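Local coordinates for protein tryptophan halogenase superfamily (PDB 6FRL) that uses flavin to halogenate organic substrates, probably electron-rich aromatic compounds as in the tryptophan halogenases, and prefers bromination over chlorination, at residues Cys248-Ala253 and Pro319-Phe324; His285-Gly290 and His310-Pro315; Leu86-Leu91 and Thr268-Arg273; Ala253-Asn258 and Ile281-Arg286. All coordinates share one frame; numbering follows the deposited sequence.

Contact 1: residues Cys248-Ala253 and Pro319-Phe324; sequences CDAAYA and PRRIPF
An antiparallel strand pair at the margin of the large mixed beta sheet joins Ala250-Ala253 to Arg320-Pro323, the short axes approaching to 4.7 Å. The hydrogen-bonded pair Ala251-Ile322 holds the strands through two bonds, Ile322 N reaching Ala251 O at 2.8 Å and Ala251 N reaching Ile322 O at 3.1 Å. Farther along, both bonds between Ala253 and Arg320 are weak. One sheet face carries Tyr252 and Arg321. Arg321 CG lies over the Tyr252 ring, 3.9 Å from its centroid, as a CH-pi contact displaced toward the rim, while Pro319 CB meets Tyr252 CD1 at 3.6 Å. The extended Arg321 chain runs on past the ring, so that its guanidinium, turned 88° from the ring plane, lays one face on Ala250 CB and passes NE to Asp300 in a salt bridge. Helix 300-307 packs on Tyr252. On the reverse face Ala251 CB rests against Phe324 CE1 and CZ, each at 3.4 Å. Phe324 in turn meets Phe346 edge-to-face. On its other side strand 250-257 faces strand 286-293, where Asp249 and Ala250 both stand opposite Phe293 in a classic beta bulge, just where the outermost antiparallel pair begins.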
# COMPACT_ATOMS: atom_id res chain seq x y z
N CYS B 248 -21.41 14.05 18.08
CA CYS B 248 -22.56 14.60 17.38
C CYS B 248 -23.53 13.50 16.94
O CYS B 248 -23.12 12.40 16.53
CB CYS B 248 -22.13 15.48 16.22
SG CYS B 248 -21.19 16.93 16.77
N ASP B 249 -24.82 13.80 17.09
CA ASP B 249 -25.90 12.83 16.91
C ASP B 249 -27.13 13.37 16.15
O ASP B 249 -28.16 12.72 16.09
CB ASP B 249 -26.30 12.28 18.29
CG ASP B 249 -27.04 13.31 19.14
OD1 ASP B 249 -26.78 14.52 19.04
OD2 ASP B 249 -27.91 12.90 19.93
N ALA B 250 -27.02 14.55 15.53
CA ALA B 250 -28.13 15.14 14.78
C ALA B 250 -27.61 16.15 13.78
O ALA B 250 -26.45 16.60 13.88
CB ALA B 250 -29.09 15.83 15.73
N ALA B 251 -28.47 16.53 12.82
CA ALA B 251 -28.11 17.56 11.87
C ALA B 251 -29.32 18.26 11.25
O ALA B 251 -30.38 17.65 11.06
CB ALA B 251 -27.25 16.96 10.77
N TYR B 252 -29.14 19.54 10.92
CA TYR B 252 -30.09 20.31 10.14
C TYR B 252 -29.46 20.69 8.79
O TYR B 252 -28.30 21.09 8.73
CB TYR B 252 -30.47 21.58 10.89
CG TYR B 252 -31.59 21.43 11.91
CD1 TYR B 252 -32.89 21.22 11.51
CD2 TYR B 252 -31.33 21.57 13.28
CE1 TYR B 252 -33.91 21.12 12.43
CE2 TYR B 252 -32.35 21.48 14.21
CZ TYR B 252 -33.63 21.24 13.78
OH TYR B 252 -34.66 21.12 14.72
N ALA B 253 -30.21 20.56 7.71
CA ALA B 253 -29.74 21.00 6.39
C ALA B 253 -30.78 21.90 5.75
O ALA B 253 -31.99 21.72 5.97
CB ALA B 253 -29.46 19.81 5.48
N PRO B 319 -35.53 24.37 7.59
CA PRO B 319 -34.60 23.27 7.83
C PRO B 319 -35.30 21.96 8.17
O PRO B 319 -36.28 21.97 8.91
CB PRO B 319 -33.78 23.75 9.04
CG PRO B 319 -34.00 25.23 9.10
CD PRO B 319 -35.39 25.43 8.62
N ARG B 320 -34.79 20.84 7.63
CA ARG B 320 -35.24 19.51 8.04
C ARG B 320 -34.19 18.95 8.98
O ARG B 320 -32.98 19.11 8.77
CB ARG B 320 -35.47 18.56 6.86
CG ARG B 320 -36.88 18.67 6.26
CD ARG B 320 -37.27 17.40 5.44
NE ARG B 320 -36.60 17.25 4.12
CZ ARG B 320 -35.46 16.57 3.88
NH1 ARG B 320 -34.78 15.94 4.84
NH2 ARG B 320 -34.98 16.55 2.64
N ARG B 321 -34.67 18.27 10.01
CA ARG B 321 -33.78 17.56 10.90
C ARG B 321 -33.51 16.21 10.28
O ARG B 321 -34.37 15.66 9.59
CB ARG B 321 -34.38 17.42 12.28
CG ARG B 321 -33.37 17.57 13.38
CD ARG B 321 -34.07 17.29 14.69
NE ARG B 321 -33.23 17.33 15.89
CZ ARG B 321 -32.67 16.28 16.51
NH1 ARG B 321 -32.79 15.05 16.02
NH2 ARG B 321 -31.98 16.47 17.63
N ILE B 322 -32.30 15.70 10.52
CA ILE B 322 -31.88 14.35 10.11
C ILE B 322 -31.24 13.68 11.34
O ILE B 322 -30.38 14.30 11.98
CB ILE B 322 -30.85 14.38 8.97
CG1 ILE B 322 -31.24 15.37 7.87
CG2 ILE B 322 -30.69 12.98 8.38
CD1 ILE B 322 -30.11 15.74 6.92
N PRO B 323 -31.71 12.47 11.72
CA PRO B 323 -30.93 11.69 12.69
C PRO B 323 -29.62 11.13 12.11
O PRO B 323 -29.54 10.69 10.94
CB PRO B 323 -31.88 10.56 13.13
CG PRO B 323 -33.24 11.10 12.88
CD PRO B 323 -33.11 12.00 11.67
N PHE B 324 -28.59 11.22 12.93
CA PHE B 324 -27.28 10.75 12.61
C PHE B 324 -27.15 9.57 13.49
O PHE B 324 -27.52 9.63 14.66
CB PHE B 324 -26.23 11.78 13.04
CG PHE B 324 -25.83 12.73 11.96
CD1 PHE B 324 -26.66 12.99 10.85
CD2 PHE B 324 -24.59 13.37 12.05
CE1 PHE B 324 -26.25 13.86 9.86
CE2 PHE B 324 -24.18 14.24 11.06
CZ PHE B 324 -25.01 14.49 9.97

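Contact 2: residues His285-Gly290 and His310-Pro315; sequences HRAGNG and HLLGDP
Asn289 OD1 accepts the backbone N-H of Leu312 at 2.9 Å, in a nearly straight bond (173° at the hydrogen) whose donor is tilted 18° from the carbonyl plane. Around this bond the packing is mostly through aliphatic carbons. Leu311 CD2 comes to 3.6 Å from Asn289 CB, the two side chains crossing at about a right angle. Leu312 reaches two residues back along the strand, to Ala287: its CB and CD1 both stand 4.0 Å from Ala287 CB. Ala287 and Asn289 therefore present alternate side chains of one strand face to the incoming loop, with Gly288 between them contributing little.

The next shell fixes the amide. Asn289 CG is anti to its own carbonyl carbon (chi1 -50°), which sends the amide out toward the loop, and ND2 hydrogen-bonds to Val254 O and Ser256 OG on the neighbouring strand 250-257. Both ends of the amide are thus occupied, which is consistent with its assigned orientation. Ser256 OG also makes a weak bond to Ala287 O. Leu311 packs on Val254 and Leu312 on Ser256, and Leu312 extends as far as Arg269. At the start of the loop His310 O accepts from Gln278 NE2, and His310 ND1 is bonded to Glu306 O, tying the residues that follow helix 300-307 to the sheet. The loop passes over strand 250-257 toward strand 314-323, which runs in the same direction as strand 286-293. This is the return leg of a beta-alpha-beta crossover that skips one antiparallel strand.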
# COMPACT_ATOMS: atom_id res chain seq x y z
N HIS B 285 -25.47 28.72 -8.50
CA HIS B 285 -26.47 29.76 -8.08
C HIS B 285 -27.15 29.44 -6.72
O HIS B 285 -28.02 30.18 -6.26
CB HIS B 285 -27.56 29.96 -9.16
CG HIS B 285 -27.04 30.12 -10.56
ND1 HIS B 285 -26.30 31.21 -10.97
CD2 HIS B 285 -27.18 29.34 -11.66
CE1 HIS B 285 -25.98 31.08 -12.25
NE2 HIS B 285 -26.51 29.95 -12.69
N ARG B 286 -26.75 28.35 -6.09
CA ARG B 286 -27.37 27.87 -4.85
C ARG B 286 -26.29 27.30 -3.95
O ARG B 286 -25.14 27.12 -4.37
CB ARG B 286 -28.42 26.78 -5.15
CG ARG B 286 -29.70 27.29 -5.83
CD ARG B 286 -30.40 26.20 -6.67
NE ARG B 286 -30.29 24.84 -6.10
CZ ARG B 286 -29.86 23.72 -6.72
NH1 ARG B 286 -29.47 23.70 -8.01
NH2 ARG B 286 -29.81 22.59 -6.02
N ALA B 287 -26.64 27.02 -2.69
CA ALA B 287 -25.67 26.38 -1.81
C ALA B 287 -26.34 25.43 -0.83
O ALA B 287 -27.48 25.66 -0.43
CB ALA B 287 -24.83 27.41 -1.09
N GLY B 288 -25.63 24.35 -0.50
CA GLY B 288 -25.96 23.50 0.62
C GLY B 288 -25.45 24.13 1.92
O GLY B 288 -24.33 24.66 1.97
N ASN B 289 -26.31 24.11 2.95
CA ASN B 289 -25.94 24.57 4.28
C ASN B 289 -26.38 23.53 5.30
O ASN B 289 -27.35 22.83 5.07
CB ASN B 289 -26.63 25.88 4.66
CG ASN B 289 -26.50 26.95 3.62
OD1 ASN B 289 -25.75 27.92 3.80
ND2 ASN B 289 -27.25 26.80 2.51
N GLY B 290 -25.67 23.46 6.42
CA GLY B 290 -26.11 22.64 7.55
C GLY B 290 -25.33 22.82 8.85
O GLY B 290 -24.28 23.44 8.88
N HIS B 310 -26.42 32.57 9.56
CA HIS B 310 -25.09 32.47 8.92
C HIS B 310 -25.08 31.58 7.68
O HIS B 310 -24.06 30.96 7.37
CB HIS B 310 -24.04 31.94 9.92
CG HIS B 310 -23.83 32.84 11.10
ND1 HIS B 310 -24.09 32.44 12.39
CD2 HIS B 310 -23.39 34.12 11.16
CE1 HIS B 310 -23.83 33.45 13.21
NE2 HIS B 310 -23.41 34.48 12.49
N LEU B 311 -26.21 31.53 6.97
CA LEU B 311 -26.29 30.78 5.72
C LEU B 311 -25.56 31.50 4.58
O LEU B 311 -25.35 32.69 4.63
CB LEU B 311 -27.74 30.58 5.32
CG LEU B 311 -28.66 29.87 6.31
CD1 LEU B 311 -30.05 29.83 5.70
CD2 LEU B 311 -28.16 28.47 6.63
N LEU B 312 -25.20 30.77 3.54
CA LEU B 312 -24.59 31.36 2.35
C LEU B 312 -25.59 32.04 1.43
O LEU B 312 -25.27 32.30 0.30
CB LEU B 312 -23.80 30.28 1.57
CG LEU B 312 -22.46 29.82 2.17
CD1 LEU B 312 -22.06 28.49 1.58
CD2 LEU B 312 -21.37 30.88 1.95
N GLY B 313 -26.79 32.36 1.92
CA GLY B 313 -27.87 32.96 1.12
C GLY B 313 -29.27 32.87 1.72
O GLY B 313 -29.44 32.52 2.89
N ASP B 314 -30.28 33.15 0.90
CA ASP B 314 -31.69 33.20 1.32
C ASP B 314 -32.21 31.75 1.35
O ASP B 314 -32.15 31.05 0.34
CB ASP B 314 -32.55 34.00 0.33
CG ASP B 314 -32.14 35.49 0.24
OD1 ASP B 314 -32.22 36.19 1.27
OD2 ASP B 314 -31.74 35.95 -0.86
N PRO B 315 -32.71 31.29 2.50
CA PRO B 315 -33.15 29.89 2.56
C PRO B 315 -34.29 29.57 1.61
O PRO B 315 -35.23 30.34 1.56
CB PRO B 315 -33.61 29.74 4.02
CG PRO B 315 -33.90 31.12 4.47
CD PRO B 315 -32.92 31.99 3.78

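Contact 3: residues Leu86-Leu91 and Thr268-Arg273; sequences LGIRFL and TRVTAR
Ile88 CG2 presses on Val270 CG2 at 3.5 Å, and beside them Phe90 CE1 meets Val270 CG1 at 3.9 Å, the Phe90 and Val270 side chains lying side by side and pointing the same way. This buried face is the tight one. The same CG2 branch of Ile88 also covers one face of the Phe90 ring, which Phe100, His400 and Trp93 further surround. Beneath the side chains the backbones are closely knit: Arg89 N to Thr268 O and Val270 N to Arg89 O are both 2.8 Å, and Leu91 N to Val270 O and Ala272 N to Leu91 O both 3.0 Å; the opening bond from Thr268 N to Gly87 O is weak. Strands 87-91 and 268-273 are the single parallel pair of neighbours in an otherwise antiparallel sheet, their short axes 25° apart. The reverse face, with Arg89, Arg269, Leu91 and Thr271, is partly exposed and looser. Leu91 CD1 touches Thr271 OG1 only at 3.9 Å. Arg89 extends away from the strand pair, and its NH1 stays 5.2 Å from Arg269 NH1; the like charges are probably eased by the salt bridge from Arg89 NH2 to Asp99.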
# COMPACT_ATOMS: atom_id res chain seq x y z
N LEU B 86 -11.29 22.76 -4.45
CA LEU B 86 -9.86 22.54 -4.23
C LEU B 86 -9.45 21.95 -2.85
O LEU B 86 -8.29 21.58 -2.68
CB LEU B 86 -9.11 23.84 -4.46
CG LEU B 86 -9.02 24.20 -5.94
CD1 LEU B 86 -8.48 25.61 -6.06
CD2 LEU B 86 -8.17 23.21 -6.72
N GLY B 87 -10.39 21.89 -1.91
CA GLY B 87 -10.16 21.39 -0.54
C GLY B 87 -11.24 21.86 0.43
O GLY B 87 -12.28 22.39 0.01
N ILE B 88 -11.03 21.68 1.72
CA ILE B 88 -12.01 22.13 2.72
C ILE B 88 -11.37 23.14 3.63
O ILE B 88 -10.21 22.98 4.03
CB ILE B 88 -12.50 20.97 3.61
CG1 ILE B 88 -13.12 19.86 2.75
CG2 ILE B 88 -13.49 21.45 4.68
CD1 ILE B 88 -13.48 18.61 3.55
N ARG B 89 -12.12 24.18 3.96
CA ARG B 89 -11.60 25.25 4.80
C ARG B 89 -12.16 25.18 6.22
O ARG B 89 -13.36 25.32 6.41
CB ARG B 89 -11.92 26.59 4.16
CG ARG B 89 -11.19 27.75 4.80
CD ARG B 89 -11.28 28.98 3.95
NE ARG B 89 -10.47 30.07 4.49
CZ ARG B 89 -10.11 31.16 3.82
NH1 ARG B 89 -10.49 31.35 2.57
NH2 ARG B 89 -9.35 32.07 4.42
N PHE B 90 -11.29 24.94 7.20
CA PHE B 90 -11.69 24.77 8.62
C PHE B 90 -11.52 26.10 9.38
O PHE B 90 -10.39 26.63 9.48
CB PHE B 90 -10.88 23.65 9.28
CG PHE B 90 -11.24 22.29 8.78
CD1 PHE B 90 -12.32 21.62 9.29
CD2 PHE B 90 -10.55 21.71 7.72
CE1 PHE B 90 -12.70 20.39 8.77
CE2 PHE B 90 -10.92 20.47 7.22
CZ PHE B 90 -11.99 19.81 7.74
N LEU B 91 -12.65 26.63 9.85
CA LEU B 91 -12.72 27.94 10.52
C LEU B 91 -13.12 27.75 11.96
O LEU B 91 -14.05 26.98 12.26
CB LEU B 91 -13.72 28.87 9.82
CG LEU B 91 -13.35 29.17 8.36
CD1 LEU B 91 -14.45 29.92 7.61
CD2 LEU B 91 -12.04 29.94 8.30
N THR B 268 -15.09 24.11 0.24
CA THR B 268 -16.18 23.91 1.19
C THR B 268 -15.80 24.64 2.48
O THR B 268 -14.62 24.60 2.89
CB THR B 268 -16.35 22.41 1.42
OG1 THR B 268 -16.61 21.79 0.16
CG2 THR B 268 -17.49 22.12 2.37
N ARG B 269 -16.77 25.31 3.10
CA ARG B 269 -16.54 25.95 4.42
C ARG B 269 -16.99 25.04 5.53
O ARG B 269 -18.13 24.58 5.49
CB ARG B 269 -17.30 27.25 4.56
CG ARG B 269 -16.69 28.43 3.83
CD ARG B 269 -17.70 29.55 3.67
NE ARG B 269 -17.46 30.30 2.44
CZ ARG B 269 -16.48 31.18 2.29
NH1 ARG B 269 -15.64 31.48 3.30
NH2 ARG B 269 -16.34 31.78 1.11
N VAL B 270 -16.12 24.77 6.50
CA VAL B 270 -16.51 24.04 7.71
C VAL B 270 -16.20 24.86 8.95
O VAL B 270 -15.06 24.96 9.33
CB VAL B 270 -15.87 22.64 7.80
CG1 VAL B 270 -16.21 21.97 9.12
CG2 VAL B 270 -16.37 21.77 6.65
N THR B 271 -17.24 25.42 9.57
CA THR B 271 -17.13 26.40 10.65
C THR B 271 -17.57 25.78 11.99
O THR B 271 -18.74 25.39 12.16
CB THR B 271 -17.99 27.65 10.36
OG1 THR B 271 -17.58 28.24 9.12
CG2 THR B 271 -17.85 28.70 11.49
N ALA B 272 -16.63 25.68 12.94
CA ALA B 272 -16.96 25.17 14.27
C ALA B 272 -17.86 26.16 15.02
O ALA B 272 -17.61 27.37 15.00
CB ALA B 272 -15.70 24.91 15.07
N ARG B 273 -18.89 25.63 15.67
CA ARG B 273 -19.82 26.42 16.51
C ARG B 273 -19.78 25.87 17.95
O ARG B 273 -18.86 25.13 18.29
CB ARG B 273 -21.25 26.43 15.91
CG ARG B 273 -21.36 26.90 14.46
CD ARG B 273 -21.01 28.36 14.29
NE ARG B 273 -21.40 28.86 12.97
CZ ARG B 273 -20.95 29.99 12.43
NH1 ARG B 273 -20.10 30.80 13.08
NH2 ARG B 273 -21.38 30.37 11.23

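Contact 4: residues Ala253-Asn258 and Ile281-Arg286; sequences AVQSEN and IPLRHR
The Arg286 guanidinium meets the Gln255 amide obliquely, their planes 61° apart and Gln255 NE2 3.4 Å from Arg286 NH2. Both atoms are donors, so this is contact without a bond, and each group is secured by another partner: Arg286 NH2 in a salt bridge to Asp168, Gln255 OE1 by Gly55 N. One guanidinium face carries Leu283 CD1, 3.7 Å above the plane and displaced toward the rim. The bend of the arginine chain at chi3 (36°) folds the group back over this leucine of its own turn. Similarly, one face of the His285 ring has Arg284 CB above its centre.

The amide of Asn258 lies close to the backbone of His285, with OD1 3.3 Å from His285 C. The backbone N of Asn258 donates to His285 O at 3.1 Å, almost straight at the hydrogen, although the donor stands 39° out of the carbonyl plane. Asn258 ND2 donates at 2.9 Å to a water that also lies 2.9 Å from Leu283 O and can donate to it, so the side chain reaches across the mouth of the turn. The adjoining Glu257-Arg286 pair is antiparallel and non-hydrogen-bonded, with Arg286 CA 3.3 Å from Ser256 O.

Leu283 N bonds to Arg286 O and closes the tight turn between strands 276-282 and 286-293. Arg284 pins that turn to Met77 and Arg78 of helix 73-79 and to Asp505, while strand 164-168 supplies Asp168 and packs His166 on Ile281 and Pro282.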
# COMPACT_ATOMS: atom_id res chain seq x y z
N ALA B 253 -30.21 20.56 7.71
CA ALA B 253 -29.74 21.00 6.39
C ALA B 253 -30.78 21.90 5.75
O ALA B 253 -31.99 21.72 5.97
CB ALA B 253 -29.46 19.81 5.48
N VAL B 254 -30.31 22.86 4.96
CA VAL B 254 -31.17 23.77 4.27
C VAL B 254 -30.44 24.32 3.04
O VAL B 254 -29.26 24.75 3.15
CB VAL B 254 -31.65 24.90 5.22
CG1 VAL B 254 -30.48 25.72 5.76
CG2 VAL B 254 -32.65 25.84 4.54
N GLN B 255 -31.12 24.28 1.88
CA GLN B 255 -30.60 24.88 0.66
C GLN B 255 -30.83 26.39 0.71
O GLN B 255 -31.87 26.85 1.20
CB GLN B 255 -31.26 24.30 -0.61
CG GLN B 255 -30.91 22.87 -0.97
CD GLN B 255 -29.48 22.68 -1.45
OE1 GLN B 255 -28.62 22.22 -0.68
NE2 GLN B 255 -29.21 23.01 -2.73
N SER B 256 -29.86 27.14 0.22
CA SER B 256 -29.92 28.58 0.15
C SER B 256 -29.77 29.04 -1.30
O SER B 256 -29.12 28.36 -2.12
CB SER B 256 -28.85 29.21 1.04
OG SER B 256 -27.53 28.98 0.59
N GLU B 257 -30.37 30.20 -1.60
CA GLU B 257 -30.31 30.84 -2.92
C GLU B 257 -29.25 31.93 -2.83
O GLU B 257 -29.28 32.71 -1.90
CB GLU B 257 -31.69 31.43 -3.27
CG GLU B 257 -31.82 32.03 -4.67
CD GLU B 257 -32.92 31.37 -5.50
OE1 GLU B 257 -32.62 31.02 -6.66
OE2 GLU B 257 -34.06 31.18 -4.99
N ASN B 258 -28.32 31.97 -3.78
CA ASN B 258 -27.25 32.99 -3.77
C ASN B 258 -27.84 34.40 -3.90
O ASN B 258 -28.81 34.59 -4.63
CB ASN B 258 -26.24 32.77 -4.91
CG ASN B 258 -25.32 31.58 -4.70
OD1 ASN B 258 -24.57 31.24 -5.58
ND2 ASN B 258 -25.38 30.95 -3.53
N ILE B 281 -21.61 24.45 1.21
CA ILE B 281 -21.23 23.80 -0.03
C ILE B 281 -21.77 24.64 -1.20
O ILE B 281 -22.97 24.67 -1.44
CB ILE B 281 -21.76 22.36 -0.01
CG1 ILE B 281 -21.00 21.60 1.11
CG2 ILE B 281 -21.61 21.70 -1.40
CD1 ILE B 281 -21.34 20.13 1.26
N PRO B 282 -20.88 25.36 -1.89
CA PRO B 282 -21.36 26.26 -2.92
C PRO B 282 -21.62 25.57 -4.27
O PRO B 282 -20.73 24.91 -4.80
CB PRO B 282 -20.22 27.26 -3.05
CG PRO B 282 -19.00 26.53 -2.61
CD PRO B 282 -19.41 25.42 -1.72
N LEU B 283 -22.85 25.71 -4.78
CA LEU B 283 -23.17 25.43 -6.19
C LEU B 283 -23.14 26.73 -6.96
O LEU B 283 -22.88 27.78 -6.38
CB LEU B 283 -24.53 24.71 -6.31
CG LEU B 283 -24.67 23.42 -5.47
CD1 LEU B 283 -26.01 22.74 -5.68
CD2 LEU B 283 -23.55 22.44 -5.75
N ARG B 284 -23.37 26.66 -8.28
CA ARG B 284 -23.28 27.86 -9.15
C ARG B 284 -24.20 29.01 -8.79
O ARG B 284 -23.74 30.15 -8.79
CB ARG B 284 -23.46 27.51 -10.64
CG ARG B 284 -22.15 27.10 -11.30
CD ARG B 284 -22.14 27.30 -12.81
NE ARG B 284 -23.18 26.52 -13.49
CZ ARG B 284 -23.18 25.19 -13.65
NH1 ARG B 284 -22.19 24.40 -13.18
NH2 ARG B 284 -24.21 24.61 -14.30
N HIS B 285 -25.47 28.72 -8.50
CA HIS B 285 -26.47 29.76 -8.08
C HIS B 285 -27.15 29.44 -6.72
O HIS B 285 -28.02 30.18 -6.26
CB HIS B 285 -27.56 29.96 -9.16
CG HIS B 285 -27.04 30.12 -10.56
ND1 HIS B 285 -26.30 31.21 -10.97
CD2 HIS B 285 -27.18 29.34 -11.66
CE1 HIS B 285 -25.98 31.08 -12.25
NE2 HIS B 285 -26.51 29.95 -12.69
N ARG B 286 -26.75 28.35 -6.09
CA ARG B 286 -27.37 27.87 -4.85
C ARG B 286 -26.29 27.30 -3.95
O ARG B 286 -25.14 27.12 -4.37
CB ARG B 286 -28.42 26.78 -5.15
CG ARG B 286 -29.70 27.29 -5.83
CD ARG B 286 -30.40 26.20 -6.67
NE ARG B 286 -30.29 24.84 -6.10
CZ ARG B 286 -29.86 23.72 -6.72
NH1 ARG B 286 -29.47 23.70 -8.01
NH2 ARG B 286 -29.81 22.59 -6.02
O HOH W 1 -23.06 29.23 -3.90

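How the contacts relate
From the N terminus, residues 86-91 come first and wait until 268-273 for contact 3 to close the longest loop. Before that closure, 248-253 opens contact 1 and 253-258 opens contact 4, the two sharing Ala253, so contact 3 crosses both. Contact 4 closes at 281-286, where contact 2 begins on the shared His285 and Arg286, and contact 2 closes at 310-315. Contacts 4 and 2 thus follow one another, both nested inside contact 1, which ends at 319-324. All four lie on one mixed sheet: contact 3 joins 87-91 to 268-273, and contacts 1, 2 and 4 join 250-257, 314-323, 286-293 and the turn after 276-282. Thr268 packing on Ile281 links contacts 3 and 4.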